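Local structure of tyrosinase (Aspergillus oryzae, 6JU8) at residues 324-328 and 329-333; 283-286 and 287-290; 332-335 and 336-340; 294-297 and 298-302. The protein probably oxidises L-tyrosine and L-dopa to L-dopaquinone with molecular oxygen at the dinuclear copper centre of its tyrosinase domain. The protein carries 1 engineered substitution. All coordinates share one frame; numbering follows the deposited sequence.

Interaction 1: residues 324-328 and 329-333; sequences NWMNL and EAIHN. With CU (copper (II) ion), chain D.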
loop_
_atom_site.group_PDB
_atom_site.type_symbol
_atom_site.label_atom_id
_atom_site.label_comp_id
_atom_site.label_asym_id
_atom_site.label_seq_id
_atom_site.Cartn_x
_atom_site.Cartn_y
_atom_site.Cartn_z
ATOM N N ASN A 324 33.362 -11.224 10.729
ATOM C CA ASN A 324 32.833 -11.737 9.479
ATOM C C ASN A 324 31.614 -12.627 9.708
ATOM O O ASN A 324 31.195 -13.388 8.837
ATOM C CB ASN A 324 33.925 -12.457 8.698
ATOM C CG ASN A 324 34.949 -11.450 8.187
ATOM O OD1 ASN A 324 34.647 -10.286 7.924
ATOM N ND2 ASN A 324 36.187 -11.905 8.049
ATOM N N TRP A 325 30.976 -12.501 10.863
ATOM C CA TRP A 325 29.645 -13.086 11.061
ATOM C C TRP A 325 28.894 -12.184 12.040
ATOM O O TRP A 325 29.507 -11.428 12.794
ATOM C CB TRP A 325 29.692 -14.534 11.562
ATOM C CG TRP A 325 30.363 -14.686 12.896
ATOM C CD1 TRP A 325 31.699 -14.883 13.118
ATOM C CD2 TRP A 325 29.740 -14.641 14.184
ATOM N NE1 TRP A 325 31.947 -14.968 14.464
ATOM C CE2 TRP A 325 30.767 -14.819 15.141
ATOM C CE3 TRP A 325 28.436 -14.463 14.650
ATOM C CZ2 TRP A 325 30.534 -14.830 16.522
ATOM C CZ3 TRP A 325 28.203 -14.477 16.017
ATOM C CH2 TRP A 325 29.247 -14.661 16.937
ATOM N N MET A 326 27.578 -12.323 12.036
ATOM C CA MET A 326 26.696 -11.507 12.864
ATOM C C MET A 326 25.770 -12.408 13.674
ATOM O O MET A 326 25.254 -13.387 13.132
ATOM C CB MET A 326 25.883 -10.580 11.955
ATOM C CG MET A 326 24.901 -9.681 12.679
ATOM S SD MET A 326 24.118 -8.531 11.542
ATOM C CE MET A 326 25.469 -7.447 11.114
ATOM N N ASN A 327 25.551 -12.108 14.954
ATOM C CA ASN A 327 24.718 -12.956 15.805
ATOM C C ASN A 327 23.237 -12.922 15.405
ATOM O O ASN A 327 22.766 -12.061 14.659
ATOM C CB ASN A 327 24.922 -12.550 17.267
ATOM C CG ASN A 327 24.366 -11.190 17.588
ATOM O OD1 ASN A 327 23.158 -11.022 17.699
ATOM N ND2 ASN A 327 25.239 -10.192 17.753
ATOM N N LEU A 328 22.476 -13.884 15.937
ATOM C CA LEU A 328 21.068 -14.040 15.616
ATOM C C LEU A 328 20.242 -12.786 15.897
ATOM O O LEU A 328 19.405 -12.342 15.094
ATOM C CB LEU A 328 20.488 -15.173 16.481
ATOM C CG LEU A 328 18.982 -15.418 16.336
ATOM C CD1 LEU A 328 18.710 -16.166 15.033
ATOM C CD2 LEU A 328 18.464 -16.197 17.537
ATOM N N GLU A 329 20.470 -12.170 17.065
ATOM C CA GLU A 329 19.648 -11.027 17.452
ATOM C C GLU A 329 19.940 -9.834 16.538
ATOM O O GLU A 329 19.002 -9.140 16.132
ATOM C CB GLU A 329 19.919 -10.650 18.906
ATOM C CG GLU A 329 18.982 -9.574 19.424
ATOM C CD GLU A 329 19.121 -9.303 20.908
ATOM O OE1 GLU A 329 20.075 -9.760 21.575
ATOM O OE2 GLU A 329 18.250 -8.562 21.406
ATOM N N ALA A 330 21.204 -9.608 16.209
ATOM C CA ALA A 330 21.598 -8.510 15.318
ATOM C C ALA A 330 20.981 -8.695 13.941
ATOM O O ALA A 330 20.503 -7.741 13.313
ATOM C CB ALA A 330 23.129 -8.444 15.262
ATOM N N ILE A 331 21.036 -9.914 13.387
ATOM C CA ILE A 331 20.402 -10.141 12.088
ATOM C C ILE A 331 18.914 -9.813 12.193
ATOM O O ILE A 331 18.320 -9.107 11.376
ATOM C CB ILE A 331 20.596 -11.577 11.572
ATOM C CG1 ILE A 331 22.077 -11.862 11.269
ATOM C CG2 ILE A 331 19.733 -11.835 10.349
ATOM C CD1 ILE A 331 22.371 -13.298 10.873
ATOM N N HIS A 332 18.270 -10.369 13.219
ATOM C CA HIS A 332 16.852 -10.150 13.483
ATOM C C HIS A 332 16.509 -8.671 13.584
ATOM O O HIS A 332 15.436 -8.268 13.112
ATOM C CB HIS A 332 16.495 -10.891 14.774
ATOM C CG HIS A 332 15.536 -10.218 15.702
ATOM N ND1 HIS A 332 15.911 -9.247 16.616
ATOM C CD2 HIS A 332 14.213 -10.426 15.906
ATOM C CE1 HIS A 332 14.850 -8.885 17.321
ATOM N NE2 HIS A 332 13.782 -9.585 16.912
ATOM N N ASN A 333 17.366 -7.852 14.187
ATOM C CA ASN A 333 17.120 -6.410 14.347
ATOM C C ASN A 333 17.113 -5.737 12.991
ATOM O O ASN A 333 16.266 -4.872 12.725
ATOM C CB ASN A 333 18.247 -5.813 15.196
ATOM C CG ASN A 333 18.205 -6.160 16.672
ATOM O OD1 ASN A 333 17.276 -6.788 17.146
ATOM N ND2 ASN A 333 19.274 -5.770 17.367
HETATM CU CU CU D . 11.622 -9.296 16.870
HETATM O O HOH W 1 11.305 -8.624 19.017
#

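Interaction 2: residues 283-286 and 287-290; sequences LQDM and TFRL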
loop_
_atom_site.group_PDB
_atom_site.type_symbol
_atom_site.label_atom_id
_atom_site.label_comp_id
_atom_site.label_asym_id
_atom_site.label_seq_id
_atom_site.Cartn_x
_atom_site.Cartn_y
_atom_site.Cartn_z
ATOM N N LEU A 283 21.638 -10.659 2.971
ATOM C CA LEU A 283 20.918 -11.263 4.085
ATOM C C LEU A 283 21.013 -12.787 4.017
ATOM O O LEU A 283 21.135 -13.430 5.065
ATOM C CB LEU A 283 19.477 -10.769 4.135
ATOM C CG LEU A 283 18.564 -11.407 5.186
ATOM C CD1 LEU A 283 19.107 -11.270 6.609
ATOM C CD2 LEU A 283 17.162 -10.777 5.076
ATOM N N GLN A 284 20.943 -13.380 2.809
ATOM C CA GLN A 284 21.050 -14.844 2.762
ATOM C C GLN A 284 22.428 -15.301 3.231
ATOM O O GLN A 284 22.564 -16.288 3.980
ATOM C CB GLN A 284 20.774 -15.355 1.351
ATOM C CG GLN A 284 20.863 -16.875 1.237
ATOM C CD GLN A 284 20.452 -17.339 -0.148
ATOM O OE1 GLN A 284 21.316 -17.550 -0.979
ATOM N NE2 GLN A 284 19.153 -17.463 -0.400
ATOM N N ASP A 285 23.472 -14.623 2.745
ATOM C CA ASP A 285 24.812 -15.067 3.158
ATOM C C ASP A 285 25.050 -14.855 4.641
ATOM O O ASP A 285 25.715 -15.662 5.305
ATOM C CB ASP A 285 25.877 -14.359 2.312
ATOM C CG ASP A 285 27.247 -14.962 2.618
ATOM O OD1 ASP A 285 27.397 -16.196 2.578
ATOM O OD2 ASP A 285 28.168 -14.185 2.870
ATOM N N MET A 286 24.541 -13.735 5.172
ATOM C CA MET A 286 24.736 -13.507 6.620
ATOM C C MET A 286 24.085 -14.617 7.419
ATOM O O MET A 286 24.611 -15.085 8.444
ATOM C CB MET A 286 24.164 -12.140 7.025
ATOM C CG MET A 286 24.666 -11.685 8.376
ATOM S SD MET A 286 26.383 -11.152 8.343
ATOM C CE MET A 286 26.144 -9.437 7.828
ATOM N N THR A 287 22.920 -15.070 6.970
ATOM C CA THR A 287 22.189 -16.158 7.627
ATOM C C THR A 287 22.953 -17.457 7.488
ATOM O O THR A 287 23.102 -18.261 8.440
ATOM C CB THR A 287 20.768 -16.246 7.026
ATOM O OG1 THR A 287 20.096 -15.003 7.274
ATOM C CG2 THR A 287 19.971 -17.333 7.730
ATOM N N PHE A 288 23.482 -17.745 6.301
ATOM C CA PHE A 288 24.360 -18.898 6.097
ATOM C C PHE A 288 25.537 -18.891 7.052
ATOM O O PHE A 288 25.847 -19.911 7.678
ATOM C CB PHE A 288 24.846 -18.908 4.648
ATOM C CG PHE A 288 25.729 -20.095 4.319
ATOM C CD1 PHE A 288 25.226 -21.371 4.176
ATOM C CD2 PHE A 288 27.091 -19.902 4.189
ATOM C CE1 PHE A 288 26.056 -22.454 3.894
ATOM C CE2 PHE A 288 27.909 -20.962 3.869
ATOM C CZ PHE A 288 27.417 -22.254 3.710
ATOM N N ARG A 289 26.198 -17.742 7.188
ATOM C CA ARG A 289 27.345 -17.654 8.096
ATOM C C ARG A 289 26.908 -17.921 9.539
ATOM O O ARG A 289 27.631 -18.553 10.306
ATOM C CB ARG A 289 27.940 -16.245 7.967
ATOM C CG ARG A 289 28.672 -16.032 6.640
ATOM C CD ARG A 289 29.190 -14.597 6.553
ATOM N NE ARG A 289 29.785 -14.356 5.240
ATOM C CZ ARG A 289 30.814 -13.575 4.990
ATOM N NH1 ARG A 289 31.411 -12.895 5.959
ATOM N NH2 ARG A 289 31.251 -13.454 3.747
ATOM N N LEU A 290 25.728 -17.445 9.934
ATOM C CA LEU A 290 25.230 -17.668 11.292
ATOM C C LEU A 290 25.125 -19.146 11.592
ATOM O O LEU A 290 25.449 -19.606 12.690
ATOM C CB LEU A 290 23.848 -17.030 11.471
ATOM C CG LEU A 290 23.231 -17.253 12.867
ATOM C CD1 LEU A 290 23.991 -16.504 13.943
ATOM C CD2 LEU A 290 21.758 -16.855 12.852
#

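Interaction 3: residues 332-335 and 336-340; sequences HNNV and HNWVG. With CU (copper (II) ion), chain D.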
loop_
_atom_site.group_PDB
_atom_site.type_symbol
_atom_site.label_atom_id
_atom_site.label_comp_id
_atom_site.label_asym_id
_atom_site.label_seq_id
_atom_site.Cartn_x
_atom_site.Cartn_y
_atom_site.Cartn_z
ATOM N N HIS A 332 18.270 -10.369 13.219
ATOM C CA HIS A 332 16.852 -10.150 13.483
ATOM C C HIS A 332 16.509 -8.671 13.584
ATOM O O HIS A 332 15.436 -8.268 13.112
ATOM C CB HIS A 332 16.495 -10.891 14.774
ATOM C CG HIS A 332 15.536 -10.218 15.702
ATOM N ND1 HIS A 332 15.911 -9.247 16.616
ATOM C CD2 HIS A 332 14.213 -10.426 15.906
ATOM C CE1 HIS A 332 14.850 -8.885 17.321
ATOM N NE2 HIS A 332 13.782 -9.585 16.912
ATOM N N ASN A 333 17.366 -7.852 14.187
ATOM C CA ASN A 333 17.120 -6.410 14.347
ATOM C C ASN A 333 17.113 -5.737 12.991
ATOM O O ASN A 333 16.266 -4.872 12.725
ATOM C CB ASN A 333 18.247 -5.813 15.196
ATOM C CG ASN A 333 18.205 -6.160 16.672
ATOM O OD1 ASN A 333 17.276 -6.788 17.146
ATOM N ND2 ASN A 333 19.274 -5.770 17.367
ATOM N N ASN A 334 18.064 -6.092 12.140
ATOM C CA ASN A 334 18.100 -5.534 10.789
ATOM C C ASN A 334 16.834 -5.922 10.038
ATOM O O ASN A 334 16.225 -5.084 9.352
ATOM C CB ASN A 334 19.357 -6.024 10.072
ATOM C CG ASN A 334 20.566 -5.215 10.475
ATOM O OD1 ASN A 334 20.772 -4.103 9.979
ATOM N ND2 ASN A 334 21.398 -5.773 11.342
ATOM N N VAL A 335 16.407 -7.186 10.106
ATOM C CA VAL A 335 15.202 -7.577 9.366
ATOM C C VAL A 335 14.002 -6.799 9.870
ATOM O O VAL A 335 13.182 -6.332 9.066
ATOM C CB VAL A 335 14.993 -9.099 9.450
ATOM C CG1 VAL A 335 13.678 -9.461 8.790
ATOM C CG2 VAL A 335 16.152 -9.813 8.773
ATOM N N HIS A 336 13.859 -6.577 11.185
ATOM C CA HIS A 336 12.797 -5.700 11.689
ATOM C C HIS A 336 12.836 -4.335 10.996
ATOM O O HIS A 336 11.813 -3.808 10.545
ATOM C CB HIS A 336 12.975 -5.481 13.189
ATOM C CG HIS A 336 12.254 -6.427 14.094
ATOM N ND1 HIS A 336 10.891 -6.340 14.304
ATOM C CD2 HIS A 336 12.681 -7.445 14.877
ATOM C CE1 HIS A 336 10.512 -7.250 15.178
ATOM N NE2 HIS A 336 11.569 -7.969 15.521
ATOM N N ASN A 337 14.036 -3.740 10.917
ATOM C CA ASN A 337 14.148 -2.410 10.303
ATOM C C ASN A 337 13.721 -2.454 8.841
ATOM O O ASN A 337 13.026 -1.543 8.353
ATOM C CB ASN A 337 15.590 -1.912 10.394
ATOM C CG ASN A 337 15.956 -1.487 11.803
ATOM O OD1 ASN A 337 15.093 -1.226 12.631
ATOM N ND2 ASN A 337 17.267 -1.411 12.025
ATOM N N TRP A 338 14.183 -3.477 8.128
ATOM C CA TRP A 338 13.962 -3.525 6.673
ATOM C C TRP A 338 12.510 -3.813 6.344
ATOM O O TRP A 338 12.024 -3.371 5.311
ATOM C CB TRP A 338 14.897 -4.559 6.018
ATOM C CG TRP A 338 16.343 -4.248 6.274
ATOM C CD1 TRP A 338 16.893 -3.048 6.609
ATOM C CD2 TRP A 338 17.406 -5.204 6.202
ATOM N NE1 TRP A 338 18.254 -3.208 6.764
ATOM C CE2 TRP A 338 18.593 -4.508 6.516
ATOM C CE3 TRP A 338 17.496 -6.575 5.910
ATOM C CZ2 TRP A 338 19.852 -5.120 6.552
ATOM C CZ3 TRP A 338 18.736 -7.167 5.948
ATOM C CH2 TRP A 338 19.912 -6.453 6.256
ATOM N N VAL A 339 11.801 -4.547 7.208
ATOM C CA VAL A 339 10.373 -4.806 6.972
ATOM C C VAL A 339 9.548 -3.580 7.316
ATOM O O VAL A 339 8.623 -3.226 6.580
ATOM C CB VAL A 339 9.896 -5.998 7.820
ATOM C CG1 VAL A 339 8.381 -6.165 7.762
ATOM C CG2 VAL A 339 10.568 -7.285 7.340
ATOM N N GLY A 340 9.837 -2.934 8.441
ATOM C CA GLY A 340 8.973 -1.905 8.980
ATOM C C GLY A 340 9.205 -0.533 8.373
ATOM O O GLY A 340 8.281 0.276 8.307
HETATM CU CU CU D . 11.622 -9.296 16.870
HETATM O O HOH W 2 18.982 -1.989 9.717
HETATM O O HOH W 1 11.305 -8.624 19.017
#

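Interaction 4: residues 294-297 and 298-302; sequences GGLN and WGEFS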
loop_
_atom_site.group_PDB
_atom_site.type_symbol
_atom_site.label_atom_id
_atom_site.label_comp_id
_atom_site.label_asym_id
_atom_site.label_seq_id
_atom_site.Cartn_x
_atom_site.Cartn_y
_atom_site.Cartn_z
ATOM N N GLY A 294 31.862 -22.180 12.723
ATOM C CA GLY A 294 32.121 -23.062 13.855
ATOM C C GLY A 294 32.693 -22.368 15.064
ATOM O O GLY A 294 33.200 -21.249 14.986
ATOM N N GLY A 295 32.635 -23.049 16.202
ATOM C CA GLY A 295 33.360 -22.674 17.393
ATOM C C GLY A 295 32.732 -21.555 18.190
ATOM O O GLY A 295 33.409 -20.964 19.034
ATOM N N LEU A 296 31.446 -21.308 17.948
ATOM C CA LEU A 296 30.731 -20.272 18.669
ATOM C C LEU A 296 29.985 -20.807 19.882
ATOM O O LEU A 296 29.527 -21.962 19.922
ATOM C CB LEU A 296 29.703 -19.623 17.731
ATOM C CG LEU A 296 30.255 -19.031 16.436
ATOM C CD1 LEU A 296 29.163 -18.230 15.735
ATOM C CD2 LEU A 296 31.489 -18.188 16.698
ATOM N N ASN A 297 29.847 -19.977 20.910
ATOM C CA ASN A 297 29.107 -20.386 22.097
ATOM C C ASN A 297 27.717 -19.763 22.073
ATOM O O ASN A 297 27.366 -18.946 21.199
ATOM C CB ASN A 297 29.907 -20.080 23.369
ATOM C CG ASN A 297 30.146 -18.614 23.632
ATOM O OD1 ASN A 297 29.286 -17.773 23.394
ATOM N ND2 ASN A 297 31.316 -18.255 24.196
ATOM N N TRP A 298 26.875 -20.181 23.020
ATOM C CA TRP A 298 25.505 -19.714 23.115
ATOM C C TRP A 298 25.448 -18.200 23.276
ATOM O O TRP A 298 24.622 -17.513 22.646
ATOM C CB TRP A 298 24.743 -20.376 24.291
ATOM C CG TRP A 298 23.359 -19.780 24.411
ATOM C CD1 TRP A 298 22.962 -18.828 25.320
ATOM C CD2 TRP A 298 22.223 -20.055 23.592
ATOM N NE1 TRP A 298 21.640 -18.508 25.117
ATOM C CE2 TRP A 298 21.169 -19.250 24.061
ATOM C CE3 TRP A 298 22.001 -20.919 22.504
ATOM C CZ2 TRP A 298 19.898 -19.276 23.481
ATOM C CZ3 TRP A 298 20.741 -20.937 21.929
ATOM C CH2 TRP A 298 19.714 -20.127 22.417
ATOM N N GLY A 299 26.301 -17.651 24.136
ATOM C CA GLY A 299 26.275 -16.206 24.400
ATOM C C GLY A 299 26.487 -15.439 23.102
ATOM O O GLY A 299 25.794 -14.443 22.807
ATOM N N GLU A 300 27.495 -15.848 22.325
ATOM C CA GLU A 300 27.868 -15.147 21.104
ATOM C C GLU A 300 26.799 -15.291 20.028
ATOM O O GLU A 300 26.604 -14.377 19.219
ATOM C CB GLU A 300 29.172 -15.696 20.517
ATOM C CG GLU A 300 30.382 -15.637 21.406
ATOM C CD GLU A 300 31.537 -16.358 20.707
ATOM O OE1 GLU A 300 32.486 -15.657 20.335
ATOM O OE2 GLU A 300 31.515 -17.595 20.569
ATOM N N PHE A 301 26.162 -16.465 19.961
ATOM C CA PHE A 301 25.125 -16.731 18.956
ATOM C C PHE A 301 23.870 -15.918 19.263
ATOM O O PHE A 301 23.239 -15.364 18.363
ATOM C CB PHE A 301 24.789 -18.226 18.969
ATOM C CG PHE A 301 23.509 -18.559 18.258
ATOM C CD1 PHE A 301 23.471 -18.618 16.867
ATOM C CD2 PHE A 301 22.342 -18.779 18.977
ATOM C CE1 PHE A 301 22.287 -18.847 16.185
ATOM C CE2 PHE A 301 21.164 -19.049 18.299
ATOM C CZ PHE A 301 21.141 -19.085 16.919
ATOM N N SER A 302 23.481 -15.895 20.532
ATOM C CA SER A 302 22.125 -15.542 20.916
ATOM C C SER A 302 21.831 -14.050 20.996
ATOM O O SER A 302 20.646 -13.682 20.908
ATOM C CB SER A 302 21.781 -16.139 22.313
ATOM O OG SER A 302 22.653 -15.623 23.303
HETATM O O HOH W 3 33.582 -19.042 20.716
#

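Interaction 1: residues 324-328 and 329-333
A330 gives its backbone N-H to the side chain of N327, a worked example of how an asparagine can start a helix by standing in for the missing turn. N327 OD1 receives A330 N at 2.8 Å, the donor arriving from well above the amide plane. With CG of N327 lying between its own N and carbonyl carbon (chi1 69°), the amide is folded back over the first turn of helix 328-340. Ordinary helical bonds then take over, from I331 N to N327 O and from H332 N to L328 O.

The tight side is apolar. M326, the residue just before the N-cap, reaches forward over the first turn, and its CG presses on A330 CB at 3.4 Å, closer than usual van der Waals contact. The same CG meets I331 CG1 at 3.8 Å, the pairing known as a hydrophobic staple, and M286 packs against both. The N327 side is partly exposed; there ND2 lies at packing distance, 3.7 Å from A330 CB, although the capping bond itself is short. E329 turns its carboxylate away to N99, S303 and T304.

One turn on, the helix meets copper. H332 ND1 donates to E329 O at 3.1 Å, with the acceptor in the ring plane and the N-H on a carbonyl lone pair. H332 NE2 binds the copper ion at 2.2 Å. E329 O also accepts from N333 N, continuing the helix. Its bond, with a weak one from ND1 to N333 OD1, would help to fix the imidazole's rotation, consistent with a second shell that steers NE2 to the metal.

Interaction 2: residues 283-286 and 287-290
Residues 283-290 run as regular alpha helix, in which T287, F288, R289 and L290 each return a backbone N-H to the carbonyl four residues earlier. On this frame two side-chain motifs are superimposed: a threonine hydroxyl bonded back to the preceding turn, and an i to i+4 aspartate-arginine salt bridge.

T287 OG1 stands beside its backbone N and anti to the carbonyl carbon (chi1 -61°), which drops the hydroxyl onto L283 O at 2.9 Å. That oxygen also accepts T287 N at 3.1 Å, and the two donors reach it from opposite faces of the carbonyl plane. The hydroxyl of this buried residue is thereby satisfied by the helix's own backbone, while L283 CD1 packs over it at 3.9 Å.

On another side of the helix, D285 meets R289. The arginine, extended from CG to NE, runs past D285 O, and the carboxylate is turned almost perpendicular to the guanidinium, their planes 88° apart. Such a crossing rules out a flat two-pronged pairing, and one oxygen does the work. A salt bridge to D278 and a bond to N324 O take NH1 of R289. L283, M286 and L290 meanwhile pack on helix 328-340, and F288 on helix 448-456. D285 OD2 takes R289 NE at 2.9 Å from above the carboxylate plane, with a weak second bond from R289 NH2 at 3.3 Å.

Interaction 3: residues 332-335 and 336-340
The imidazole of H336 turns its edge to one face of H332, in an offset edge-to-face pair with planes at 85°; its CD2 stands 3.1 Å above the H332 plane, toward the rim. At the H336 edge, near its plane, lies H332 NE2, and water 1 lies at the H332 edge, in plane. The crossed rings let both NE2 atoms converge on one copper ion, which H336 NE2 binds at 1.9 Å and water 1 at 2.3 Å. This is the i to i+4 histidine pair of the CuB site in type 3 copper proteins, completed by H376. H336 ND1 bonds to M360 O, which probably orients the ring.

Over one face of W338 sits N334 O, and N334 CB makes a CH-pi contact 3.9 Å from the centroid of its six-membered ring. N334 OD1 accepts a hydrogen bond from water 2, which accepts one from N337 ND2; N334 ND2 bonds to A330 O. W338 NE1 is bonded to P269 O.

V335 CG1 and V339 CG2 touch at 4.1 Å along another side, where V335 also packs on H375 and V339 on I371 of helix 371-389. L283 of helix 283-292 lies against V335 and W338.

Interaction 4: residues 294-297 and 298-302
Two first torsions set up this capping box: N297 CG is wedged between its backbone N and carbonyl carbon (chi1 65°), while E300 CG lies anti to its carbonyl carbon (chi1 -59°), its chain extended beyond. The asparagine thus leans forward over helix 298-302, and the glutamate reaches back to the loop, the two crossing at about a right angle. N297 OD1 accepts E300 N at 2.8 Å, nearly in line with the amide C=O. In return E300 OE2 accepts N297 N at 2.9 Å through its anti lone pair. The two bonds are reciprocal, side chain to backbone in each direction, which defines the capping box, and E300 CG is drawn to 3.1 Å from N297 OD1.

Water 3 donates to both G295 O and E300 OE2, extending the box into the loop. F301 N continues the helix to N297 O at 3.0 Å. At the far end S302 OG bonds to W298 O at 2.8 Å.

Aromatic residues carry the packing of this short helix: F301 stacks on W386 of helix 371-389, and W298 packs on T383 and W386 there and on P104 of helix 103-129. L296 meets W325 in the loop leading to helix 328-340.

In the fold
The chain runs through these contacts in series, each a local one between adjoining segments. Interaction 2 comes first, on helix 283-292; interaction 4 closes the loop after it by capping helix 298-302, and interaction 1 does the same where the following loop enters helix 328-340. Interaction 3 carries that helix onward, sharing H332 and N333 with interaction 1. None nests within another. Interaction 1 touches all three: L290 CD1 packs against M326 O and L328 N, F301 O meets L328 N, and M326 SD packs near N334. L290 also packs on F301. Interactions 3 and 4 do not touch. Together they join one copper-binding helix to two preceding helices within the tyrosinase domain.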